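Local coordinates for seryl-tRNA synthetase (Pyrococcus horikoshii, PDB 2DQ0), which attaches serine to tRNA(Ser), and probably also to tRNA(Sec), as a homodimeric class II aminoacyl-tRNA synthetase, at residues E264-K269 against L385-R390; S311-S316 against Y399-N404; E318-I323 against K354-E359. One frame throughout, in Å; residues are numbered along the deposited sequence.

All three contacts belong to the class II catalytic core and meet the same mixed beta sheet. Along the chain, contact 3 is nested within the loops closed by contacts 1 and 2, whose segments alternate: 264-269, 311-316, 385-390, 399-404. Contacts 1 and 2 have centres about 11 Å apart and join where strands 387-390 and 398-406 pair. Contact 2 lies about 13 Å from contact 3, centre to centre, and Leu403 bridges them by packing on helix 316-333. Contacts 1 and 3, about 23 Å apart between centres, do not touch. Together they run from a strand pair beside the second subunit, past the seryl-adenylate pocket, to the helix packed on the sheet.

Contact 1 (E264-K269 against L385-R390); sequences EILDGK and LNIRFR
Ile265 lies alongside Arg388, both pointing the same way, while Arg390 slants across it. With CG1 beside the backbone N (chi1 -69°), the isoleucine sends CD1 to Arg388 NH1 at 3.8 Å and CG2 to Arg390 CD, also at 3.8 Å, and Arg390 NH2 lies near CD1. Cut back to an alanine, this position would probably deprive both arginines of their shared apolar neighbour and let them turn more easily. Leu266, Phe389 and Ile387 make apolar contacts on the face they share with Glu264: Leu266 CB meets Phe389 CB at 3.9 Å, Leu266 CD1 reaches Ile387 CG2, and Gly268 CA sits at the edge of the phenylalanine ring, 4.1 Å from Phe389 CD2. Glu264 turns its carboxylate away from strand 387-390, to His261 and to a salt bridge with Arg176 of the second subunit. The backbones hold the register: Leu266 N donates to Arg388 O at 2.6 Å and Leu266 O accepts from Arg390 N at 3.0 Å, with Arg388 N to Glu264 O before them and Gly268 N to Arg390 O after. Strands 264-267 and 387-390 thus pair in parallel, with 398-406 antiparallel on the other edge of 387-390, in the mixed sheet of the class II synthetase core.

Contact 2 (S311-S316 against Y399-N404); sequences SRPEES and YVHTLN. With SSA (5'-O-(N-(L-seryl)-sulfamoyl)adenosine), chain G.
Ser311 and His401 exchange two backbone hydrogen bonds, Ser311 N to His401 O at 2.9 Å and His401 N to Ser311 O at 3.0 Å, the signature of an antiparallel hydrogen-bonded pair. A side-chain bond lies close by: Ser316 OG, set between its backbone N and carbonyl carbon (chi1 69°), meets His401 ND1 at 2.7 Å at the ring edge, with Asn376 a weak further partner of the hydroxyl. Together with the proline over its face, this bond probably limits how far the imidazole can turn. Within the turn, Arg312 O is gripped from opposite faces of its plane by Ser311 OG and Glu315 N. The strands joined here are those of the class II core: 301-311 is the second strand of motif 2, and 398-406 is the strand of motif 3. Carbon contacts come next. Pro313 lays its CA over the centre of the His401 ring, 3.5 Å from the centroid and 15° off the normal, a CH-pi contact. Its CB and CG continue across the ring atoms, and CG ends 3.5 Å from Tyr399 O. Leu403 packs under the start of helix 316-333, its CD1 reaching Ser316 CB at 3.8 Å and its other methyl lying by Ser316 O. As for ligand contact, Asn404 OD1 comes 3.1 Å from CB of the seryl-adenylate analogue, whose other partners include Glu306 and Thr406.

Contact 3 (E318-I323 against K354-E359); sequences EWHEKI and KKYDIE
His320 and Tyr356 stack with their rings offset, centroids 4.9 Å apart and planes at 21°. The histidine has CG anti to its backbone N (chi1 -174°), which carries the ring out from the helix to the strand, and Tyr356 CD1 and CE1 lie over one of its faces, toward the rim. At the imidazole edge, in plane, comes Lys354 CG, 3.7 Å from His320 CE1, the lysine chain running nearly at right angles to the histidine. NE2 of this buried ring is satisfied by Ala374 O on strand 367-376, so the imidazole is held by both a stack and a hydrogen bond. Tyr356 meets Glu321 at its far end. The glutamate bends at chi2 to bring OE1 into the plane of the phenol ring at its edge, where a weak bond of 3.4 Å to Tyr356 OH is possible; the carboxylate is turned 66° from the ring, with OE2 3.3 Å from Tyr356 CE1. Lys354 NZ donates to Tyr356 OH at 2.9 Å and bonds Ser113 as well; lying 4.9 Å from Glu321 OE1, it would probably ease the negative charge there. Segment 318-323 of helix 316-333 runs almost parallel to segment 354-359 of its strand, axes 9.7 Å apart at closest. Strand 354-362 is flanked in the sheet by strands 338-342 and 367-376, while Trp319 and Ile323 carry the helix onto strands 301-311 and 398-406.

Contact 1 (E264-K269 against L385-R390)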
loop_
_atom_site.group_PDB
_atom_site.type_symbol
_atom_site.label_atom_id
_atom_site.label_comp_id
_atom_site.label_asym_id
_atom_site.label_seq_id
_atom_site.Cartn_x
_atom_site.Cartn_y
_atom_site.Cartn_z
ATOM N N GLU A 264 2.676 -0.538 -26.454
ATOM C CA GLU A 264 3.874 -1.146 -27.005
ATOM C C GLU A 264 3.464 -2.097 -28.099
ATOM O O GLU A 264 2.332 -2.590 -28.133
ATOM C CB GLU A 264 4.657 -1.960 -25.959
ATOM C CG GLU A 264 5.215 -1.175 -24.779
ATOM C CD GLU A 264 6.137 -2.015 -23.903
ATOM O OE1 GLU A 264 6.409 -1.612 -22.755
ATOM O OE2 GLU A 264 6.602 -3.081 -24.362
ATOM N N ILE A 265 4.389 -2.321 -29.016
ATOM C CA ILE A 265 4.171 -3.291 -30.061
ATOM C C ILE A 265 5.267 -4.246 -29.668
ATOM O O ILE A 265 6.443 -3.933 -29.806
ATOM C CB ILE A 265 4.439 -2.731 -31.455
ATOM C CG1 ILE A 265 3.353 -1.709 -31.803
ATOM C CG2 ILE A 265 4.480 -3.883 -32.470
ATOM C CD1 ILE A 265 3.595 -0.961 -33.087
ATOM N N LEU A 266 4.881 -5.379 -29.107
ATOM C CA LEU A 266 5.860 -6.346 -28.667
ATOM C C LEU A 266 6.453 -7.073 -29.858
ATOM O O LEU A 266 5.881 -7.074 -30.948
ATOM C CB LEU A 266 5.210 -7.346 -27.710
ATOM C CG LEU A 266 4.708 -6.776 -26.380
ATOM C CD1 LEU A 266 3.929 -7.858 -25.652
ATOM C CD2 LEU A 266 5.887 -6.280 -25.516
ATOM N N ASP A 267 7.621 -7.668 -29.644
ATOM C CA ASP A 267 8.285 -8.446 -30.673
ATOM C C ASP A 267 7.809 -9.878 -30.399
ATOM O O ASP A 267 8.066 -10.429 -29.327
ATOM C CB ASP A 267 9.803 -8.335 -30.514
ATOM C CG ASP A 267 10.565 -8.976 -31.667
ATOM O OD1 ASP A 267 10.391 -10.198 -31.900
ATOM O OD2 ASP A 267 11.343 -8.252 -32.333
ATOM N N GLY A 268 7.099 -10.461 -31.359
ATOM C CA GLY A 268 6.574 -11.807 -31.195
ATOM C C GLY A 268 7.564 -12.890 -30.788
ATOM O O GLY A 268 7.174 -13.938 -30.242
ATOM N N LYS A 269 8.847 -12.664 -31.046
ATOM C CA LYS A 269 9.811 -13.681 -30.683
ATOM C C LYS A 269 9.917 -13.852 -29.179
ATOM O O LYS A 269 10.399 -14.880 -28.710
ATOM C CB LYS A 269 11.184 -13.369 -31.284
ATOM C CG LYS A 269 11.233 -13.561 -32.795
ATOM C CD LYS A 269 10.619 -14.905 -33.226
ATOM C CE LYS A 269 11.481 -16.110 -32.842
ATOM N NZ LYS A 269 12.727 -16.204 -33.662
ATOM N N LEU A 385 -5.337 -1.011 -23.350
ATOM C CA LEU A 385 -4.005 -0.510 -23.063
ATOM C C LEU A 385 -3.112 -0.403 -24.296
ATOM O O LEU A 385 -1.950 -0.012 -24.193
ATOM C CB LEU A 385 -3.354 -1.412 -22.019
ATOM C CG LEU A 385 -4.169 -1.443 -20.730
ATOM C CD1 LEU A 385 -3.620 -2.501 -19.765
ATOM C CD2 LEU A 385 -4.151 -0.042 -20.125
ATOM N N ASN A 386 -3.673 -0.731 -25.457
ATOM C CA ASN A 386 -2.946 -0.707 -26.726
ATOM C C ASN A 386 -1.700 -1.578 -26.673
ATOM O O ASN A 386 -0.589 -1.105 -26.867
ATOM C CB ASN A 386 -2.558 0.724 -27.104
ATOM C CG ASN A 386 -1.822 0.803 -28.440
ATOM O OD1 ASN A 386 -1.400 1.882 -28.856
ATOM N ND2 ASN A 386 -1.662 -0.341 -29.115
ATOM N N ILE A 387 -1.892 -2.858 -26.400
ATOM C CA ILE A 387 -0.777 -3.773 -26.324
ATOM C C ILE A 387 -0.857 -4.728 -27.498
ATOM O O ILE A 387 -1.640 -5.684 -27.501
ATOM C CB ILE A 387 -0.800 -4.554 -25.015
ATOM C CG1 ILE A 387 -0.679 -3.578 -23.847
ATOM C CG2 ILE A 387 0.336 -5.551 -24.980
ATOM C CD1 ILE A 387 -0.708 -4.256 -22.518
ATOM N N ARG A 388 -0.039 -4.446 -28.503
ATOM C CA ARG A 388 0.008 -5.255 -29.702
ATOM C C ARG A 388 1.375 -5.883 -29.855
ATOM O O ARG A 388 2.283 -5.651 -29.045
ATOM C CB ARG A 388 -0.296 -4.384 -30.919
ATOM C CG ARG A 388 -1.663 -3.739 -30.867
ATOM C CD ARG A 388 -1.884 -2.844 -32.039
ATOM N NE ARG A 388 -0.963 -1.716 -32.034
ATOM C CZ ARG A 388 -0.901 -0.804 -32.999
ATOM N NH1 ARG A 388 -0.037 0.197 -32.910
ATOM N NH2 ARG A 388 -1.697 -0.900 -34.062
ATOM N N PHE A 389 1.510 -6.686 -30.902
ATOM C CA PHE A 389 2.768 -7.346 -31.202
ATOM C C PHE A 389 2.829 -7.585 -32.703
ATOM O O PHE A 389 1.796 -7.620 -33.374
ATOM C CB PHE A 389 2.855 -8.683 -30.473
ATOM C CG PHE A 389 1.987 -9.748 -31.067
ATOM C CD1 PHE A 389 0.607 -9.594 -31.100
ATOM C CD2 PHE A 389 2.554 -10.892 -31.619
ATOM C CE1 PHE A 389 -0.207 -10.561 -31.679
ATOM C CE2 PHE A 389 1.756 -11.872 -32.202
ATOM C CZ PHE A 389 0.365 -11.708 -32.233
ATOM N N ARG A 390 4.043 -7.732 -33.226
ATOM C CA ARG A 390 4.251 -7.998 -34.647
ATOM C C ARG A 390 5.327 -9.078 -34.716
ATOM O O ARG A 390 6.305 -9.043 -33.971
ATOM C CB ARG A 390 4.682 -6.715 -35.384
ATOM C CG ARG A 390 6.187 -6.444 -35.448
ATOM C CD ARG A 390 6.483 -4.951 -35.549
ATOM N NE ARG A 390 5.625 -4.271 -36.520
ATOM C CZ ARG A 390 5.485 -2.947 -36.593
ATOM N NH1 ARG A 390 4.687 -2.405 -37.510
ATOM N NH2 ARG A 390 6.136 -2.160 -35.740
#

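Contact 2 (S311-S316 against Y399-N404)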
loop_
_atom_site.group_PDB
_atom_site.type_symbol
_atom_site.label_atom_id
_atom_site.label_comp_id
_atom_site.label_asym_id
_atom_site.label_seq_id
_atom_site.Cartn_x
_atom_site.Cartn_y
_atom_site.Cartn_z
ATOM N N SER A 311 0.319 -13.599 -24.238
ATOM C CA SER A 311 0.561 -14.648 -25.226
ATOM C C SER A 311 -0.023 -14.314 -26.602
ATOM O O SER A 311 -0.680 -13.278 -26.800
ATOM C CB SER A 311 -0.024 -15.988 -24.755
ATOM O OG SER A 311 -1.416 -16.064 -25.025
ATOM N N ARG A 312 0.243 -15.197 -27.557
ATOM C CA ARG A 312 -0.299 -15.034 -28.894
ATOM C C ARG A 312 -1.741 -15.489 -28.739
ATOM O O ARG A 312 -2.026 -16.423 -27.994
ATOM C CB ARG A 312 0.401 -15.973 -29.874
ATOM C CG ARG A 312 1.901 -15.860 -29.869
ATOM C CD ARG A 312 2.571 -17.007 -30.617
ATOM N NE ARG A 312 3.855 -16.551 -31.131
ATOM C CZ ARG A 312 3.983 -15.716 -32.160
ATOM N NH1 ARG A 312 2.903 -15.266 -32.797
ATOM N NH2 ARG A 312 5.188 -15.286 -32.513
ATOM N N PRO A 313 -2.671 -14.832 -29.427
ATOM C CA PRO A 313 -4.071 -15.238 -29.321
ATOM C C PRO A 313 -4.255 -16.758 -29.473
ATOM O O PRO A 313 -5.099 -17.372 -28.801
ATOM C CB PRO A 313 -4.728 -14.448 -30.447
ATOM C CG PRO A 313 -3.970 -13.145 -30.386
ATOM C CD PRO A 313 -2.528 -13.602 -30.225
ATOM N N GLU A 314 -3.441 -17.355 -30.341
ATOM C CA GLU A 314 -3.492 -18.789 -30.628
ATOM C C GLU A 314 -2.915 -19.665 -29.508
ATOM O O GLU A 314 -3.014 -20.894 -29.555
ATOM C CB GLU A 314 -2.753 -19.074 -31.949
ATOM C CG GLU A 314 -3.048 -18.072 -33.087
ATOM C CD GLU A 314 -2.262 -16.751 -32.962
ATOM O OE1 GLU A 314 -2.664 -15.733 -33.586
ATOM O OE2 GLU A 314 -1.230 -16.739 -32.250
ATOM N N GLU A 315 -2.323 -19.038 -28.495
ATOM C CA GLU A 315 -1.728 -19.769 -27.368
ATOM C C GLU A 315 -2.421 -19.526 -25.995
ATOM O O GLU A 315 -2.164 -20.239 -25.011
ATOM C CB GLU A 315 -0.255 -19.365 -27.237
ATOM C CG GLU A 315 0.636 -19.756 -28.392
ATOM C CD GLU A 315 0.733 -21.259 -28.548
ATOM O OE1 GLU A 315 0.786 -21.959 -27.515
ATOM O OE2 GLU A 315 0.769 -21.740 -29.700
ATOM N N SER A 316 -3.306 -18.531 -25.944
ATOM C CA SER A 316 -3.946 -18.138 -24.697
ATOM C C SER A 316 -4.753 -19.196 -23.968
ATOM O O SER A 316 -4.598 -19.371 -22.750
ATOM C CB SER A 316 -4.780 -16.870 -24.913
ATOM O OG SER A 316 -5.901 -17.117 -25.727
ATOM N N TYR A 399 -3.303 -7.370 -31.588
ATOM C CA TYR A 399 -3.443 -7.358 -30.136
ATOM C C TYR A 399 -3.030 -8.688 -29.528
ATOM O O TYR A 399 -3.232 -9.754 -30.098
ATOM C CB TYR A 399 -4.883 -7.007 -29.741
ATOM C CG TYR A 399 -5.211 -5.558 -30.016
ATOM C CD1 TYR A 399 -4.643 -4.542 -29.246
ATOM C CD2 TYR A 399 -6.057 -5.196 -31.064
ATOM C CE1 TYR A 399 -4.914 -3.204 -29.511
ATOM C CE2 TYR A 399 -6.333 -3.857 -31.338
ATOM C CZ TYR A 399 -5.762 -2.872 -30.552
ATOM O OH TYR A 399 -6.091 -1.554 -30.753
ATOM N N VAL A 400 -2.410 -8.609 -28.369
ATOM C CA VAL A 400 -1.950 -9.794 -27.668
ATOM C C VAL A 400 -3.104 -10.292 -26.803
ATOM O O VAL A 400 -4.184 -9.680 -26.736
ATOM C CB VAL A 400 -0.770 -9.420 -26.745
ATOM C CG1 VAL A 400 0.274 -8.569 -27.522
ATOM C CG2 VAL A 400 -1.294 -8.601 -25.556
ATOM N N HIS A 401 -2.905 -11.428 -26.167
ATOM C CA HIS A 401 -3.934 -11.914 -25.261
ATOM C C HIS A 401 -3.316 -11.828 -23.879
ATOM O O HIS A 401 -2.116 -12.039 -23.720
ATOM C CB HIS A 401 -4.349 -13.351 -25.578
ATOM C CG HIS A 401 -5.458 -13.446 -26.578
ATOM N ND1 HIS A 401 -6.170 -14.609 -26.793
ATOM C CD2 HIS A 401 -5.999 -12.511 -27.401
ATOM C CE1 HIS A 401 -7.105 -14.382 -27.701
ATOM N NE2 HIS A 401 -7.024 -13.118 -28.085
ATOM N N THR A 402 -4.112 -11.470 -22.887
ATOM C CA THR A 402 -3.584 -11.388 -21.536
ATOM C C THR A 402 -4.314 -12.362 -20.647
ATOM O O THR A 402 -5.497 -12.635 -20.838
ATOM C CB THR A 402 -3.727 -9.964 -20.928
ATOM O OG1 THR A 402 -5.113 -9.613 -20.819
ATOM C CG2 THR A 402 -3.023 -8.954 -21.792
ATOM N N LEU A 403 -3.586 -12.904 -19.685
ATOM C CA LEU A 403 -4.172 -13.813 -18.722
ATOM C C LEU A 403 -3.618 -13.509 -17.333
ATOM O O LEU A 403 -2.544 -12.913 -17.195
ATOM C CB LEU A 403 -3.876 -15.267 -19.090
ATOM C CG LEU A 403 -4.581 -15.797 -20.336
ATOM C CD1 LEU A 403 -3.762 -15.465 -21.581
ATOM C CD2 LEU A 403 -4.742 -17.288 -20.201
ATOM N N ASN A 404 -4.372 -13.884 -16.304
ATOM C CA ASN A 404 -3.911 -13.691 -14.938
ATOM C C ASN A 404 -4.498 -14.773 -14.061
ATOM O O ASN A 404 -5.534 -15.374 -14.366
ATOM C CB ASN A 404 -4.279 -12.297 -14.410
ATOM C CG ASN A 404 -5.765 -12.113 -14.220
ATOM O OD1 ASN A 404 -6.351 -12.640 -13.278
ATOM N ND2 ASN A 404 -6.382 -11.357 -15.110
HETATM N N10 SSA G . -5.923 -10.687 -10.595
HETATM C CA SSA G . -6.934 -11.726 -10.327
HETATM C CB SSA G . -6.292 -13.078 -10.166
HETATM O OG SSA G . -5.571 -13.195 -8.934
HETATM C C9 SSA G . -7.756 -11.461 -9.071
HETATM O O9 SSA G . -7.473 -10.537 -8.312
HETATM N N8 SSA G . -8.803 -12.266 -8.855
HETATM S S1 SSA G . -9.697 -12.096 -7.530
HETATM O O1S SSA G . -10.278 -10.765 -7.624
HETATM O O2S SSA G . -10.559 -13.271 -7.475
HETATM O "O5'" SSA G . -8.650 -12.125 -6.363
HETATM C "C5'" SSA G . -7.802 -13.248 -6.222
HETATM C "C4'" SSA G . -7.884 -13.839 -4.850
HETATM O "O4'" SSA G . -7.461 -12.884 -3.857
HETATM C "C3'" SSA G . -9.237 -14.303 -4.348
HETATM O "O3'" SSA G . -9.559 -15.552 -4.926
HETATM C "C2'" SSA G . -8.915 -14.455 -2.872
HETATM O "O2'" SSA G . -8.113 -15.570 -2.565
HETATM C "C1'" SSA G . -8.120 -13.165 -2.630
HETATM N N9 SSA G . -8.946 -12.002 -2.320
HETATM C C8 SSA G . -9.714 -11.217 -3.166
HETATM N N7 SSA G . -10.339 -10.244 -2.555
HETATM C C5 SSA G . -9.967 -10.394 -1.222
HETATM C C6 SSA G . -10.307 -9.677 -0.044
HETATM N N6 SSA G . -11.124 -8.629 -0.041
HETATM N N1 SSA G . -9.748 -10.080 1.139
HETATM C C2 SSA G . -8.909 -11.139 1.127
HETATM N N3 SSA G . -8.520 -11.897 0.076
HETATM C C4 SSA G . -9.101 -11.473 -1.070
#

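Contact 3 (E318-I323 against K354-E359)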
loop_
_atom_site.group_PDB
_atom_site.type_symbol
_atom_site.label_atom_id
_atom_site.label_comp_id
_atom_site.label_asym_id
_atom_site.label_seq_id
_atom_site.Cartn_x
_atom_site.Cartn_y
_atom_site.Cartn_z
ATOM N N GLU A 318 -4.378 -22.284 -24.096
ATOM C CA GLU A 318 -3.497 -23.294 -23.548
ATOM C C GLU A 318 -2.857 -22.742 -22.267
ATOM O O GLU A 318 -2.660 -23.471 -21.287
ATOM C CB GLU A 318 -2.424 -23.649 -24.559
ATOM C CG GLU A 318 -1.709 -24.943 -24.248
ATOM C CD GLU A 318 -0.529 -25.164 -25.155
ATOM O OE1 GLU A 318 -0.610 -24.741 -26.335
ATOM O OE2 GLU A 318 0.467 -25.763 -24.690
ATOM N N TRP A 319 -2.532 -21.449 -22.280
ATOM C CA TRP A 319 -1.938 -20.812 -21.113
ATOM C C TRP A 319 -2.916 -20.792 -19.951
ATOM O O TRP A 319 -2.551 -21.093 -18.802
ATOM C CB TRP A 319 -1.487 -19.389 -21.450
ATOM C CG TRP A 319 -0.062 -19.395 -21.863
ATOM C CD1 TRP A 319 0.440 -19.147 -23.116
ATOM C CD2 TRP A 319 1.034 -19.869 -21.080
ATOM N NE1 TRP A 319 1.774 -19.459 -23.161
ATOM C CE2 TRP A 319 2.169 -19.906 -21.927
ATOM C CE3 TRP A 319 1.168 -20.275 -19.739
ATOM C CZ2 TRP A 319 3.425 -20.336 -21.484
ATOM C CZ3 TRP A 319 2.419 -20.703 -19.292
ATOM C CH2 TRP A 319 3.534 -20.731 -20.166
ATOM N N HIS A 320 -4.158 -20.434 -20.265
ATOM C CA HIS A 320 -5.219 -20.379 -19.278
ATOM C C HIS A 320 -5.190 -21.689 -18.524
ATOM O O HIS A 320 -5.170 -21.748 -17.293
ATOM C CB HIS A 320 -6.579 -20.242 -19.970
ATOM C CG HIS A 320 -7.722 -20.041 -19.024
ATOM N ND1 HIS A 320 -9.038 -20.199 -19.402
ATOM C CD2 HIS A 320 -7.749 -19.656 -17.725
ATOM C CE1 HIS A 320 -9.824 -19.917 -18.377
ATOM N NE2 HIS A 320 -9.066 -19.585 -17.348
ATOM N N GLU A 321 -5.173 -22.756 -19.293
ATOM C CA GLU A 321 -5.173 -24.068 -18.720
ATOM C C GLU A 321 -3.933 -24.347 -17.873
ATOM O O GLU A 321 -4.000 -25.112 -16.914
ATOM C CB GLU A 321 -5.320 -25.077 -19.848
ATOM C CG GLU A 321 -6.226 -26.214 -19.498
ATOM C CD GLU A 321 -7.605 -25.763 -19.080
ATOM O OE1 GLU A 321 -8.302 -25.119 -19.899
ATOM O OE2 GLU A 321 -7.987 -26.066 -17.925
ATOM N N LYS A 322 -2.800 -23.731 -18.205
ATOM C CA LYS A 322 -1.590 -23.980 -17.423
ATOM C C LYS A 322 -1.544 -23.200 -16.106
ATOM O O LYS A 322 -1.126 -23.746 -15.071
ATOM C CB LYS A 322 -0.331 -23.638 -18.210
ATOM C CG LYS A 322 -0.060 -24.466 -19.444
ATOM C CD LYS A 322 1.243 -23.973 -20.071
ATOM C CE LYS A 322 1.456 -24.510 -21.469
ATOM N NZ LYS A 322 2.552 -23.782 -22.179
ATOM N N ILE A 323 -1.965 -21.933 -16.128
ATOM C CA ILE A 323 -1.907 -21.164 -14.902
ATOM C C ILE A 323 -2.808 -21.714 -13.811
ATOM O O ILE A 323 -2.393 -21.759 -12.639
ATOM C CB ILE A 323 -2.170 -19.658 -15.131
ATOM C CG1 ILE A 323 -3.604 -19.411 -15.565
ATOM C CG2 ILE A 323 -1.182 -19.118 -16.152
ATOM C CD1 ILE A 323 -3.811 -17.981 -16.046
ATOM N N LYS A 354 -13.362 -16.477 -19.991
ATOM C CA LYS A 354 -13.592 -17.727 -19.270
ATOM C C LYS A 354 -12.786 -17.658 -17.975
ATOM O O LYS A 354 -11.678 -17.098 -17.947
ATOM C CB LYS A 354 -13.144 -18.932 -20.100
ATOM C CG LYS A 354 -13.356 -20.257 -19.406
ATOM C CD LYS A 354 -12.952 -21.431 -20.273
ATOM C CE LYS A 354 -13.338 -22.755 -19.654
ATOM N NZ LYS A 354 -13.006 -23.875 -20.588
ATOM N N LYS A 355 -13.337 -18.219 -16.903
ATOM C CA LYS A 355 -12.656 -18.172 -15.619
ATOM C C LYS A 355 -12.773 -19.436 -14.776
ATOM O O LYS A 355 -13.847 -20.035 -14.676
ATOM C CB LYS A 355 -13.174 -16.966 -14.830
ATOM C CG LYS A 355 -12.621 -16.831 -13.417
ATOM C CD LYS A 355 -12.529 -15.369 -12.987
ATOM C CE LYS A 355 -13.869 -14.669 -12.888
ATOM N NZ LYS A 355 -13.688 -13.174 -12.926
ATOM N N TYR A 356 -11.653 -19.848 -14.184
ATOM C CA TYR A 356 -11.637 -21.009 -13.301
ATOM C C TYR A 356 -11.299 -20.513 -11.902
ATOM O O TYR A 356 -10.435 -19.659 -11.740
ATOM C CB TYR A 356 -10.574 -22.020 -13.709
ATOM C CG TYR A 356 -10.832 -22.761 -14.988
ATOM C CD1 TYR A 356 -9.823 -22.908 -15.932
ATOM C CD2 TYR A 356 -12.059 -23.376 -15.233
ATOM C CE1 TYR A 356 -10.020 -23.652 -17.089
ATOM C CE2 TYR A 356 -12.271 -24.128 -16.396
ATOM C CZ TYR A 356 -11.239 -24.261 -17.317
ATOM O OH TYR A 356 -11.403 -25.014 -18.454
ATOM N N ASP A 357 -11.980 -21.048 -10.895
ATOM C CA ASP A 357 -11.713 -20.684 -9.509
ATOM C C ASP A 357 -11.312 -21.922 -8.717
ATOM O O ASP A 357 -11.769 -23.035 -8.985
ATOM C CB ASP A 357 -12.962 -20.101 -8.834
ATOM C CG ASP A 357 -13.193 -18.632 -9.151
ATOM O OD1 ASP A 357 -12.594 -18.104 -10.113
ATOM O OD2 ASP A 357 -14.005 -18.005 -8.435
ATOM N N ILE A 358 -10.440 -21.738 -7.747
ATOM C CA ILE A 358 -10.100 -22.843 -6.886
ATOM C C ILE A 358 -10.800 -22.527 -5.567
ATOM O O ILE A 358 -10.471 -21.531 -4.915
ATOM C CB ILE A 358 -8.609 -22.939 -6.618
ATOM C CG1 ILE A 358 -7.864 -23.208 -7.928
ATOM C CG2 ILE A 358 -8.361 -24.039 -5.582
ATOM C CD1 ILE A 358 -6.363 -23.364 -7.779
ATOM N N GLU A 359 -11.779 -23.348 -5.192
ATOM C CA GLU A 359 -12.503 -23.151 -3.938
ATOM C C GLU A 359 -12.044 -24.230 -3.002
ATOM O O GLU A 359 -12.273 -25.408 -3.258
ATOM C CB GLU A 359 -14.012 -23.251 -4.140
ATOM C CG GLU A 359 -14.607 -22.111 -4.975
ATOM C CD GLU A 359 -16.041 -22.391 -5.419
ATOM O OE1 GLU A 359 -16.694 -21.497 -5.999
ATOM O OE2 GLU A 359 -16.522 -23.519 -5.194
#